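Local coordinates for protein putative NADPH:quinone reductase (Bacillus thuringiensis, PDB 3GMS) that probably catalyses the NADPH-dependent reduction of quinones, as a medium-chain dehydrogenase/reductase, though its function has not been established, at residues 5-10 with 63-68; 88-93 with 108-113; 171-176 with 192-197; 219-224 with 243-248. All blocks are in the same frame, centred on the assembly; numbering follows the deposited sequence.

Contact 1 (5-10 with 63-68)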
loop_
_atom_site.group_PDB
_atom_site.type_symbol
_atom_site.label_atom_id
_atom_site.label_comp_id
_atom_site.label_asym_id
_atom_site.label_seq_id
_atom_site.Cartn_x
_atom_site.Cartn_y
_atom_site.Cartn_z
ATOM N N GLY A 5 20.423 14.178 -12.692
ATOM C CA GLY A 5 19.035 13.868 -12.376
ATOM C C GLY A 5 18.661 14.501 -11.064
ATOM O O GLY A 5 19.456 14.533 -10.115
ATOM N N LYS A 6 17.436 14.988 -10.995
ATOM C CA LYS A 6 16.962 15.579 -9.769
ATOM C C LYS A 6 16.514 14.448 -8.832
ATOM O O LYS A 6 16.087 13.384 -9.299
ATOM C CB LYS A 6 15.776 16.490 -10.078
ATOM C CG LYS A 6 15.349 17.349 -8.900
ATOM C CD LYS A 6 14.118 18.197 -9.249
ATOM C CE LYS A 6 14.357 19.069 -10.489
ATOM N NZ LYS A 6 13.514 20.290 -10.393
ATOM N N LEU A 7 16.569 14.693 -7.530
ATOM C CA LEU A 7 16.143 13.668 -6.556
ATOM C C LEU A 7 15.727 14.321 -5.279
ATOM O O LEU A 7 16.228 15.394 -4.953
ATOM C CB LEU A 7 17.268 12.694 -6.228
ATOM C CG LEU A 7 18.501 13.185 -5.457
ATOM C CD1 LEU A 7 19.068 12.106 -4.516
ATOM C CD2 LEU A 7 19.561 13.582 -6.456
ATOM N N ILE A 8 14.809 13.675 -4.557
ATOM C CA ILE A 8 14.497 14.074 -3.190
ATOM C C ILE A 8 15.239 13.113 -2.260
ATOM O O ILE A 8 15.159 11.897 -2.439
ATOM C CB ILE A 8 12.967 13.977 -2.892
ATOM C CG1 ILE A 8 12.151 14.786 -3.909
ATOM C CG2 ILE A 8 12.684 14.404 -1.474
ATOM C CD1 ILE A 8 12.580 16.241 -4.051
ATOM N N GLN A 9 15.947 13.657 -1.270
ATOM C CA GLN A 9 16.786 12.897 -0.363
ATOM C C GLN A 9 16.626 13.444 1.056
ATOM O O GLN A 9 16.304 14.630 1.211
ATOM C CB GLN A 9 18.246 13.102 -0.819
ATOM C CG GLN A 9 19.230 12.255 -0.167
ATOM C CD GLN A 9 20.343 11.831 -1.112
ATOM O OE1 GLN A 9 20.420 10.671 -1.485
ATOM N NE2 GLN A 9 21.222 12.759 -1.476
ATOM N N PHE A 10 16.805 12.590 2.065
ATOM C CA PHE A 10 16.995 13.029 3.452
ATOM C C PHE A 10 18.264 12.407 3.986
ATOM O O PHE A 10 18.571 11.254 3.695
ATOM C CB PHE A 10 15.818 12.697 4.383
ATOM C CG PHE A 10 15.401 11.232 4.374
ATOM C CD1 PHE A 10 15.718 10.406 5.438
ATOM C CD2 PHE A 10 14.648 10.713 3.312
ATOM C CE1 PHE A 10 15.333 9.055 5.441
ATOM C CE2 PHE A 10 14.262 9.368 3.299
ATOM C CZ PHE A 10 14.588 8.544 4.366
ATOM N N PRO A 63 22.243 8.636 3.269
ATOM C CA PRO A 63 20.992 9.290 2.957
ATOM C C PRO A 63 20.093 8.344 2.158
ATOM O O PRO A 63 20.578 7.328 1.612
ATOM C CB PRO A 63 21.423 10.464 2.096
ATOM C CG PRO A 63 22.646 9.939 1.332
ATOM C CD PRO A 63 23.318 8.993 2.313
ATOM N N ASN A 64 18.808 8.685 2.061
ATOM C CA ASN A 64 17.899 7.790 1.358
ATOM C C ASN A 64 16.946 8.583 0.484
ATOM O O ASN A 64 16.611 9.734 0.815
ATOM C CB ASN A 64 17.112 6.988 2.398
ATOM C CG ASN A 64 16.026 6.136 1.776
ATOM O OD1 ASN A 64 14.828 6.498 1.793
ATOM N ND2 ASN A 64 16.441 5.019 1.166
ATOM N N ILE A 65 16.505 7.968 -0.616
ATOM C CA ILE A 65 15.499 8.587 -1.516
ATOM C C ILE A 65 14.138 7.957 -1.199
ATOM O O ILE A 65 14.005 6.752 -1.300
ATOM C CB ILE A 65 15.848 8.404 -3.000
ATOM C CG1 ILE A 65 17.203 9.068 -3.307
ATOM C CG2 ILE A 65 14.782 9.060 -3.889
ATOM C CD1 ILE A 65 17.829 8.638 -4.641
ATOM N N PRO A 66 13.138 8.755 -0.774
ATOM C CA PRO A 66 11.884 8.063 -0.439
ATOM C C PRO A 66 11.060 7.598 -1.666
ATOM O O PRO A 66 11.331 8.004 -2.798
ATOM C CB PRO A 66 11.040 9.123 0.273
ATOM C CG PRO A 66 11.849 10.342 0.360
ATOM C CD PRO A 66 13.095 10.201 -0.458
ATOM N N GLY A 67 10.001 6.835 -1.395
ATOM C CA GLY A 67 9.076 6.425 -2.453
ATOM C C GLY A 67 9.209 4.972 -2.878
ATOM O O GLY A 67 10.263 4.503 -3.328
ATOM N N TYR A 68 8.116 4.249 -2.728
ATOM C CA TYR A 68 8.106 2.820 -3.094
ATOM C C TYR A 68 7.450 2.552 -4.402
ATOM O O TYR A 68 7.575 1.424 -4.939
ATOM C CB TYR A 68 7.438 1.945 -2.011
ATOM C CG TYR A 68 8.299 1.808 -0.802
ATOM C CD1 TYR A 68 9.392 0.946 -0.797
ATOM C CD2 TYR A 68 8.091 2.617 0.310
ATOM C CE1 TYR A 68 10.211 0.809 0.320
ATOM C CE2 TYR A 68 8.908 2.480 1.455
ATOM C CZ TYR A 68 9.961 1.590 1.440
ATOM O OH TYR A 68 10.798 1.463 2.528
#

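Contact 2 (88-93 with 108-113)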
loop_
_atom_site.group_PDB
_atom_site.type_symbol
_atom_site.label_atom_id
_atom_site.label_comp_id
_atom_site.label_asym_id
_atom_site.label_seq_id
_atom_site.Cartn_x
_atom_site.Cartn_y
_atom_site.Cartn_z
ATOM N N LYS A 88 8.942 1.784 -23.214
ATOM C CA LYS A 88 7.758 1.167 -22.575
ATOM C C LYS A 88 7.422 1.883 -21.258
ATOM O O LYS A 88 8.319 2.323 -20.581
ATOM C CB LYS A 88 8.001 -0.317 -22.278
ATOM C CG LYS A 88 8.083 -1.259 -23.508
ATOM C CD LYS A 88 6.713 -1.575 -24.104
ATOM C CE LYS A 88 6.828 -2.643 -25.208
ATOM N NZ LYS A 88 7.805 -2.222 -26.248
ATOM N N ARG A 89 6.130 1.992 -20.920
ATOM C CA ARG A 89 5.687 2.484 -19.605
ATOM C C ARG A 89 5.685 1.312 -18.618
ATOM O O ARG A 89 5.114 0.261 -18.895
ATOM C CB ARG A 89 4.264 3.091 -19.670
ATOM C CG ARG A 89 4.214 4.578 -19.264
ATOM C CD ARG A 89 2.799 5.218 -19.131
ATOM N NE ARG A 89 1.820 4.403 -19.800
ATOM C CZ ARG A 89 0.637 4.108 -19.293
ATOM N NH1 ARG A 89 -0.146 3.283 -19.950
ATOM N NH2 ARG A 89 0.257 4.606 -18.119
ATOM N N VAL A 90 6.308 1.527 -17.462
ATOM C CA VAL A 90 6.575 0.471 -16.495
ATOM C C VAL A 90 6.498 0.996 -15.063
ATOM O O VAL A 90 6.683 2.198 -14.835
ATOM C CB VAL A 90 8.015 -0.138 -16.670
ATOM C CG1 VAL A 90 8.216 -0.666 -18.115
ATOM C CG2 VAL A 90 9.102 0.810 -16.292
ATOM N N LEU A 91 6.277 0.083 -14.118
ATOM C CA LEU A 91 6.557 0.407 -12.701
ATOM C C LEU A 91 7.962 -0.089 -12.347
ATOM O O LEU A 91 8.204 -1.305 -12.376
ATOM C CB LEU A 91 5.531 -0.251 -11.761
ATOM C CG LEU A 91 4.064 -0.182 -12.189
ATOM C CD1 LEU A 91 3.194 -0.962 -11.161
ATOM C CD2 LEU A 91 3.553 1.266 -12.400
ATOM N N PRO A 92 8.885 0.827 -12.043
ATOM C CA PRO A 92 10.231 0.306 -11.701
ATOM C C PRO A 92 10.384 0.014 -10.187
ATOM O O PRO A 92 10.852 0.870 -9.421
ATOM C CB PRO A 92 11.128 1.429 -12.152
ATOM C CG PRO A 92 10.317 2.703 -11.950
ATOM C CD PRO A 92 8.871 2.314 -12.166
ATOM N N LEU A 93 9.950 -1.159 -9.760
ATOM C CA LEU A 93 9.752 -1.421 -8.321
ATOM C C LEU A 93 10.940 -2.180 -7.744
ATOM O O LEU A 93 11.746 -2.712 -8.498
ATOM C CB LEU A 93 8.432 -2.166 -8.103
ATOM C CG LEU A 93 7.191 -1.550 -8.754
ATOM C CD1 LEU A 93 5.931 -2.407 -8.560
ATOM C CD2 LEU A 93 6.938 -0.120 -8.188
ATOM N N ASP A 108 14.171 -7.875 -13.414
ATOM C CA ASP A 108 13.234 -8.825 -12.783
ATOM C C ASP A 108 11.977 -8.195 -12.218
ATOM O O ASP A 108 10.931 -8.825 -12.143
ATOM C CB ASP A 108 13.932 -9.607 -11.644
ATOM C CG ASP A 108 14.961 -10.587 -12.165
ATOM O OD1 ASP A 108 15.194 -10.597 -13.399
ATOM O OD2 ASP A 108 15.529 -11.328 -11.337
ATOM N N PHE A 109 12.087 -6.946 -11.807
ATOM C CA PHE A 109 11.014 -6.338 -11.018
ATOM C C PHE A 109 10.363 -5.173 -11.739
ATOM O O PHE A 109 9.629 -4.390 -11.133
ATOM C CB PHE A 109 11.570 -5.862 -9.671
ATOM C CG PHE A 109 12.311 -6.938 -8.934
ATOM C CD1 PHE A 109 11.737 -8.208 -8.777
ATOM C CD2 PHE A 109 13.589 -6.694 -8.428
ATOM C CE1 PHE A 109 12.434 -9.245 -8.108
ATOM C CE2 PHE A 109 14.285 -7.727 -7.766
ATOM C CZ PHE A 109 13.694 -8.988 -7.613
ATOM N N VAL A 110 10.677 -5.022 -13.023
ATOM C CA VAL A 110 10.013 -4.038 -13.859
ATOM C C VAL A 110 8.625 -4.553 -14.280
ATOM O O VAL A 110 8.497 -5.607 -14.903
ATOM C CB VAL A 110 10.905 -3.702 -15.092
ATOM C CG1 VAL A 110 10.146 -2.876 -16.057
ATOM C CG2 VAL A 110 12.185 -2.959 -14.651
ATOM N N VAL A 111 7.569 -3.831 -13.926
ATOM C CA VAL A 111 6.211 -4.238 -14.281
ATOM C C VAL A 111 5.680 -3.464 -15.488
ATOM O O VAL A 111 5.426 -2.260 -15.395
ATOM C CB VAL A 111 5.216 -4.011 -13.078
ATOM C CG1 VAL A 111 3.827 -4.455 -13.436
ATOM C CG2 VAL A 111 5.726 -4.713 -11.785
ATOM N N PRO A 112 5.470 -4.156 -16.627
ATOM C CA PRO A 112 4.917 -3.498 -17.817
ATOM C C PRO A 112 3.503 -3.021 -17.567
ATOM O O PRO A 112 2.731 -3.743 -16.962
ATOM C CB PRO A 112 4.876 -4.644 -18.857
ATOM C CG PRO A 112 5.915 -5.623 -18.389
ATOM C CD PRO A 112 5.772 -5.589 -16.867
ATOM N N ILE A 113 3.168 -1.816 -18.042
ATOM C CA ILE A 113 1.819 -1.272 -17.915
ATOM C C ILE A 113 1.195 -1.107 -19.322
ATOM O O ILE A 113 1.828 -0.545 -20.197
ATOM C CB ILE A 113 1.838 0.096 -17.216
ATOM C CG1 ILE A 113 2.369 -0.091 -15.783
ATOM C CG2 ILE A 113 0.428 0.704 -17.213
ATOM C CD1 ILE A 113 1.415 -0.846 -14.814
HETATM O O HOH W 1 1.457 1.665 -21.784
HETATM O O HOH W 2 4.330 -1.105 -21.271
#

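Contact 3 (171-176 with 192-197)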
loop_
_atom_site.group_PDB
_atom_site.type_symbol
_atom_site.label_atom_id
_atom_site.label_comp_id
_atom_site.label_asym_id
_atom_site.label_seq_id
_atom_site.Cartn_x
_atom_site.Cartn_y
_atom_site.Cartn_z
ATOM N N ARG A 171 -17.477 -11.760 2.862
ATOM C CA ARG A 171 -18.287 -10.746 3.483
ATOM C C ARG A 171 -17.356 -9.811 4.244
ATOM O O ARG A 171 -16.652 -10.247 5.161
ATOM C CB ARG A 171 -19.324 -11.426 4.411
ATOM C CG ARG A 171 -20.299 -10.471 5.053
ATOM C CD ARG A 171 -21.378 -11.198 5.901
ATOM N NE ARG A 171 -22.292 -10.218 6.497
ATOM C CZ ARG A 171 -22.811 -10.317 7.720
ATOM N NH1 ARG A 171 -22.493 -11.363 8.483
ATOM N NH2 ARG A 171 -23.632 -9.365 8.187
ATOM N N LEU A 172 -17.320 -8.532 3.849
ATOM C CA LEU A 172 -16.518 -7.559 4.571
ATOM C C LEU A 172 -17.306 -6.749 5.566
ATOM O O LEU A 172 -18.296 -6.094 5.227
ATOM C CB LEU A 172 -15.787 -6.590 3.608
ATOM C CG LEU A 172 -15.102 -5.409 4.311
ATOM C CD1 LEU A 172 -13.795 -5.849 4.998
ATOM C CD2 LEU A 172 -14.805 -4.279 3.329
ATOM N N ILE A 173 -16.849 -6.783 6.801
ATOM C CA ILE A 173 -17.284 -5.824 7.772
ATOM C C ILE A 173 -16.215 -4.743 7.950
ATOM O O ILE A 173 -15.155 -4.945 8.579
ATOM C CB ILE A 173 -17.703 -6.513 9.131
ATOM C CG1 ILE A 173 -18.831 -7.535 8.904
ATOM C CG2 ILE A 173 -18.049 -5.408 10.189
ATOM C CD1 ILE A 173 -19.043 -8.542 10.066
ATOM N N ALA A 174 -16.495 -3.569 7.371
ATOM C CA ALA A 174 -15.621 -2.402 7.505
ATOM C C ALA A 174 -15.762 -1.766 8.865
ATOM O O ALA A 174 -16.895 -1.522 9.328
ATOM C CB ALA A 174 -15.955 -1.347 6.419
ATOM N N VAL A 175 -14.633 -1.502 9.500
ATOM C CA VAL A 175 -14.575 -0.769 10.770
ATOM C C VAL A 175 -13.865 0.556 10.548
ATOM O O VAL A 175 -12.701 0.586 10.125
ATOM C CB VAL A 175 -13.851 -1.602 11.878
ATOM C CG1 VAL A 175 -13.824 -0.860 13.212
ATOM C CG2 VAL A 175 -14.505 -2.955 12.030
ATOM N N THR A 176 -14.561 1.653 10.847
ATOM C CA THR A 176 -14.076 3.000 10.581
ATOM C C THR A 176 -14.158 3.864 11.844
ATOM O O THR A 176 -14.945 3.568 12.775
ATOM C CB THR A 176 -14.914 3.705 9.473
ATOM O OG1 THR A 176 -16.288 3.792 9.898
ATOM C CG2 THR A 176 -14.843 2.966 8.136
ATOM N N TYR A 192 -21.203 -4.193 5.592
ATOM C CA TYR A 192 -21.608 -3.368 6.717
ATOM C C TYR A 192 -20.445 -2.457 7.086
ATOM O O TYR A 192 -19.275 -2.809 6.890
ATOM C CB TYR A 192 -21.936 -4.266 7.920
ATOM C CG TYR A 192 -22.772 -3.572 8.977
ATOM C CD1 TYR A 192 -24.167 -3.580 8.900
ATOM C CD2 TYR A 192 -22.163 -2.885 10.036
ATOM C CE1 TYR A 192 -24.939 -2.934 9.878
ATOM C CE2 TYR A 192 -22.923 -2.230 11.016
ATOM C CZ TYR A 192 -24.310 -2.267 10.923
ATOM O OH TYR A 192 -25.057 -1.622 11.893
ATOM N N VAL A 193 -20.745 -1.298 7.646
ATOM C CA VAL A 193 -19.714 -0.411 8.103
ATOM C C VAL A 193 -19.984 -0.118 9.548
ATOM O O VAL A 193 -21.044 0.411 9.902
ATOM C CB VAL A 193 -19.624 0.907 7.264
ATOM C CG1 VAL A 193 -18.601 1.879 7.861
ATOM C CG2 VAL A 193 -19.330 0.594 5.810
ATOM N N ILE A 194 -19.043 -0.501 10.395
ATOM C CA ILE A 194 -19.094 -0.135 11.810
ATOM C C ILE A 194 -18.326 1.143 12.093
ATOM O O ILE A 194 -17.075 1.190 12.052
ATOM C CB ILE A 194 -18.582 -1.278 12.746
ATOM C CG1 ILE A 194 -19.234 -2.625 12.386
ATOM C CG2 ILE A 194 -18.746 -0.867 14.217
ATOM C CD1 ILE A 194 -18.784 -3.828 13.297
ATOM N N ASP A 195 -19.087 2.185 12.419
ATOM C CA ASP A 195 -18.506 3.468 12.730
ATOM C C ASP A 195 -18.357 3.506 14.224
ATOM O O ASP A 195 -19.360 3.600 14.941
ATOM C CB ASP A 195 -19.428 4.590 12.207
ATOM C CG ASP A 195 -19.004 5.986 12.652
ATOM O OD1 ASP A 195 -18.037 6.164 13.419
ATOM O OD2 ASP A 195 -19.673 6.941 12.210
ATOM N N THR A 196 -17.115 3.398 14.696
ATOM C CA THR A 196 -16.826 3.268 16.118
ATOM C C THR A 196 -16.964 4.564 16.924
ATOM O O THR A 196 -16.854 4.539 18.139
ATOM C CB THR A 196 -15.446 2.595 16.409
ATOM O OG1 THR A 196 -14.400 3.339 15.796
ATOM C CG2 THR A 196 -15.407 1.153 15.908
ATOM N N SER A 197 -17.201 5.696 16.263
ATOM C CA SER A 197 -17.575 6.899 17.013
ATOM C C SER A 197 -19.056 6.807 17.398
ATOM O O SER A 197 -19.517 7.555 18.252
ATOM C CB SER A 197 -17.279 8.182 16.243
ATOM O OG SER A 197 -18.035 8.245 15.051
#

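Contact 4 (219-224 with 243-248)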
loop_
_atom_site.group_PDB
_atom_site.type_symbol
_atom_site.label_atom_id
_atom_site.label_comp_id
_atom_site.label_asym_id
_atom_site.label_seq_id
_atom_site.Cartn_x
_atom_site.Cartn_y
_atom_site.Cartn_z
ATOM N N ASP A 219 -5.795 -5.738 11.047
ATOM C CA ASP A 219 -5.566 -4.574 11.908
ATOM C C ASP A 219 -4.458 -3.661 11.356
ATOM O O ASP A 219 -3.331 -4.121 11.095
ATOM C CB ASP A 219 -5.233 -5.081 13.305
ATOM C CG ASP A 219 -4.837 -3.973 14.290
ATOM O OD1 ASP A 219 -5.399 -2.863 14.258
ATOM O OD2 ASP A 219 -3.974 -4.258 15.145
ATOM N N SER A 220 -4.814 -2.392 11.187
ATOM C CA SER A 220 -3.894 -1.334 10.771
ATOM C C SER A 220 -3.519 -0.416 11.933
ATOM O O SER A 220 -2.629 0.417 11.797
ATOM C CB SER A 220 -4.534 -0.476 9.661
ATOM O OG SER A 220 -4.715 -1.253 8.502
ATOM N N ILE A 221 -4.198 -0.569 13.074
ATOM C CA ILE A 221 -4.109 0.417 14.157
ATOM C C ILE A 221 -3.314 -0.037 15.364
ATOM O O ILE A 221 -2.492 0.721 15.888
ATOM C CB ILE A 221 -5.546 0.812 14.657
ATOM C CG1 ILE A 221 -6.400 1.330 13.487
ATOM C CG2 ILE A 221 -5.467 1.870 15.787
ATOM C CD1 ILE A 221 -7.874 1.686 13.892
ATOM N N GLY A 222 -3.558 -1.264 15.816
ATOM C CA GLY A 222 -2.907 -1.755 17.040
ATOM C C GLY A 222 -3.561 -1.257 18.328
ATOM O O GLY A 222 -4.687 -0.732 18.302
ATOM N N GLY A 223 -2.844 -1.417 19.448
ATOM C CA GLY A 223 -3.324 -0.998 20.777
ATOM C C GLY A 223 -4.686 -1.589 21.132
ATOM O O GLY A 223 -5.017 -2.696 20.697
ATOM N N PRO A 224 -5.488 -0.841 21.916
ATOM C CA PRO A 224 -6.846 -1.247 22.305
ATOM C C PRO A 224 -7.784 -1.570 21.136
ATOM O O PRO A 224 -8.558 -2.534 21.215
ATOM C CB PRO A 224 -7.363 -0.017 23.070
ATOM C CG PRO A 224 -6.146 0.589 23.651
ATOM C CD PRO A 224 -5.080 0.407 22.595
ATOM N N GLY A 243 -0.353 -2.802 9.884
ATOM C CA GLY A 243 0.075 -1.445 10.232
ATOM C C GLY A 243 -0.035 -1.200 11.726
ATOM O O GLY A 243 -0.601 -2.023 12.455
ATOM N N LEU A 244 0.499 -0.065 12.171
ATOM C CA LEU A 244 0.530 0.283 13.597
ATOM C C LEU A 244 0.259 1.768 13.824
ATOM O O LEU A 244 1.058 2.491 14.447
ATOM C CB LEU A 244 1.877 -0.154 14.213
ATOM C CG LEU A 244 1.894 -0.334 15.743
ATOM C CD1 LEU A 244 1.102 -1.556 16.105
ATOM C CD2 LEU A 244 3.337 -0.370 16.328
ATOM N N LEU A 245 -0.883 2.238 13.344
ATOM C CA LEU A 245 -1.181 3.674 13.378
ATOM C C LEU A 245 -1.142 4.256 14.782
ATOM O O LEU A 245 -0.817 5.419 14.955
ATOM C CB LEU A 245 -2.546 3.976 12.757
ATOM C CG LEU A 245 -2.678 3.815 11.239
ATOM C CD1 LEU A 245 -4.116 4.070 10.813
ATOM C CD2 LEU A 245 -1.697 4.747 10.499
ATOM N N SER A 246 -1.496 3.447 15.774
ATOM C CA SER A 246 -1.556 3.923 17.158
ATOM C C SER A 246 -0.167 3.998 17.786
ATOM O O SER A 246 0.016 4.645 18.811
ATOM C CB SER A 246 -2.438 3.003 17.999
ATOM O OG SER A 246 -1.801 1.753 18.200
ATOM N N GLY A 247 0.803 3.299 17.194
ATOM C CA GLY A 247 2.137 3.191 17.761
ATOM C C GLY A 247 2.287 2.182 18.884
ATOM O O GLY A 247 3.357 2.089 19.471
ATOM N N ILE A 248 1.229 1.419 19.174
ATOM C CA ILE A 248 1.153 0.520 20.337
ATOM C C ILE A 248 0.876 -0.916 19.890
ATOM O O ILE A 248 -0.117 -1.188 19.195
ATOM C CB ILE A 248 0.007 0.953 21.320
ATOM C CG1 ILE A 248 0.298 2.324 21.943
ATOM C CG2 ILE A 248 -0.236 -0.097 22.430
ATOM C CD1 ILE A 248 -0.930 2.967 22.521
HETATM O O HOH W 3 -1.249 -3.577 14.773
#

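Contact 1 (5-10 with 63-68)
The Phe-10 ring meets Pro-66 at its edge, where Pro-66 CG lies near the ring plane 3.9 Å from Phe-10 CE2. Asn-64 runs alongside the same ring, pointing the same way, with its amide plane turned 68° from the ring and its CB 3.6 Å from Phe-10 CZ. A chi1 of 53° sets Phe-10 CG between its own backbone N and carbonyl carbon, which swings the ring in beside Asn-64. The backbones of these two residues form one antiparallel hydrogen-bonded pair. Phe-10 N donates to Asn-64 O at 3.1 Å and Asn-64 N returns the bond to Phe-10 O.

The Gln-9 chain lies side by side with Pro-63, its CG 3.6 Å from Pro-63 CB, while its NE2 is bound by Glu-23. Farther back, the Leu-7 and Ile-65 side chains cross at about a right angle, with Leu-7 CD1 3.7 Å from Ile-65 CD1. Ile-8 O is buried with no hydrogen-bonding partner; Ile-65 CG2 and Pro-66 CD press against it, and Ile-65 CA makes a CH...O contact. The touching parts run 115° apart, so the segments soon diverge: an isolated beta bridge fastens the loop before strand 71-77 to strand 4-10 of the N-terminal two-stranded antiparallel sheet.

Contact 2 (88-93 with 108-113)
Ile-113 reaches back over strand 89-92 with CG1 beside its own backbone N (chi1 -63°), and a second turn at chi2 of -70° carries CD1 to Leu-91 CG, 3.8 Å away; the two side chains meet at about a right angle. The other branch, Ile-113 CG2, sits over one face of the Arg-89 guanidinium, 3.8 Å from Arg-89 NH1. A bend at chi3 (-17°) turns that group across the isoleucine, and its NH2 is held by Asp-119 in a salt bridge and by Ile-117 O.

Leu-91 and Val-111 form the hydrogen-bonded pair of the antiparallel strands, with Leu-91 N to Val-111 O at 2.8 Å and Val-111 N returning the bond to Leu-91 O; Ile-113 N adds a bond to Arg-89 O. On the face bearing Val-90 and Val-110, Val-90 CB packs 3.5 Å from Val-110 CG1. On the other, Leu-91 and Val-111 touch through their CB atoms, and Trp-280 and Phe-284 of helix 277-292 pack on Val-111.

At the Arg-89 end two waters donate to Ile-113 O, one also accepting from Arg-89 NH1 and the other also donating to Arg-89 O. Aliphatic packing thus runs along the ladder, joined at this end by water and by a charge that Asp-119 probably offsets.

Contact 3 (171-176 with 192-197)
Strands 171-176 and 192-195 run parallel, their short axes 23° apart and 4.6 Å at closest approach, and four bridges pair Ile-173 with Tyr-192 through to Thr-176 with Asp-195. Bonds alternate between them: Ala-174 N donates to Tyr-192 O, Ile-194 N to Ala-174 O, and Thr-176 N to Ile-194 O. Past the last bridge Thr-196 N binds Thr-176 O at 2.9 Å and 175°.

The two strands and helix 182-188 make a right-handed beta-alpha-beta crossover of the Rossmann-type domain, which probably binds the nucleotide; strand 192-195 is an outermost strand of its parallel sheet. Leu-185 of that helix covers the face carrying Ala-174, Thr-176 and Val-193. There Ala-174 CB rests 3.9 Å from Val-193 CG2, while the Val-193 and Thr-176 side chains cross at about a right angle, Val-193 CG1 lying 3.6 Å from Thr-176 OG1. A chi1 of 60° folds that hydroxyl back over its own main chain, and it bonds to Asn-178 O.

On the opposite face Ile-173 CG2 touches Ile-194 CD1 at 3.6 Å, and Val-175 CG1 reaches Thr-196 CG2 at 3.7 Å. At the strand end, Asp-195 OD1 takes both Ser-197 N, in an Asx turn, and Ser-197 OG, from the same face of the carboxylate.

Contact 4 (219-224 with 243-248)
Ser-246 and Ile-221 form the tight centre of this contact, where Ile-221 O is gripped twice by one residue. Ser-246 N comes in the carbonyl plane on a lone pair at 2.9 Å, whereas Ser-246 OG, only 2.6 Å away, is tilted 29° from that plane. With chi1 at 70° the hydroxyl is tucked in close to the serine's own backbone, from where it also accepts Ile-248 N in an ST turn. Alongside, Leu-245 N donates to a lone pair of Ser-220 O at 3.0 Å. Gly-223 N meets Ile-248 O at 2.7 Å from above the carbonyl plane. Gly-222 is closely packed, with Leu-244 CD1 4.1 Å from Gly-222 CA, and its positive phi suits glycine.

The two segments lie where the chain leaves neighbouring parallel strands, 214-219 and 237-241, at the C-terminal edge of the Rossmann-type sheet; helix 223-231 begins within the first. Asp-219 OD1 folds that segment by accepting Ile-221 N and Gly-222 N, in an Asx turn and a longer Asx motif, and Asn-151 ND2 binds the same oxygen.

The outer side is looser. Leu-244, Leu-245, Gly-247 and Ile-248 of the type I turn and its exit are solvent-exposed, and Leu-245 CD1 barely reaches Ile-221 CG1 at 4.5 Å. Gly-243 N makes a weak bond to Asp-219 O, while a water donates to both Asp-219 OD2 and Gly-243 O.

Along the chain the four contacts follow one another in series, each closing before the next opens. Contacts 1 and 2 belong to the part of the protein with the GroES-like fold; their centres are about 19 Å apart and they touch where Tyr-68 O packs on Leu-93 CD2. Contacts 3 and 4 share the six-stranded parallel sheet of the Rossmann-type domain, with centres about 17 Å apart and nearest atoms about 6 Å. Contact 3 lies at one edge of that sheet, contact 4 at the ends of two strands farther across. Contacts 2 and 3 lie on opposite sides of the chain's centre, about 35 Å between centres, consistent with the two-domain plan of medium-chain reductases.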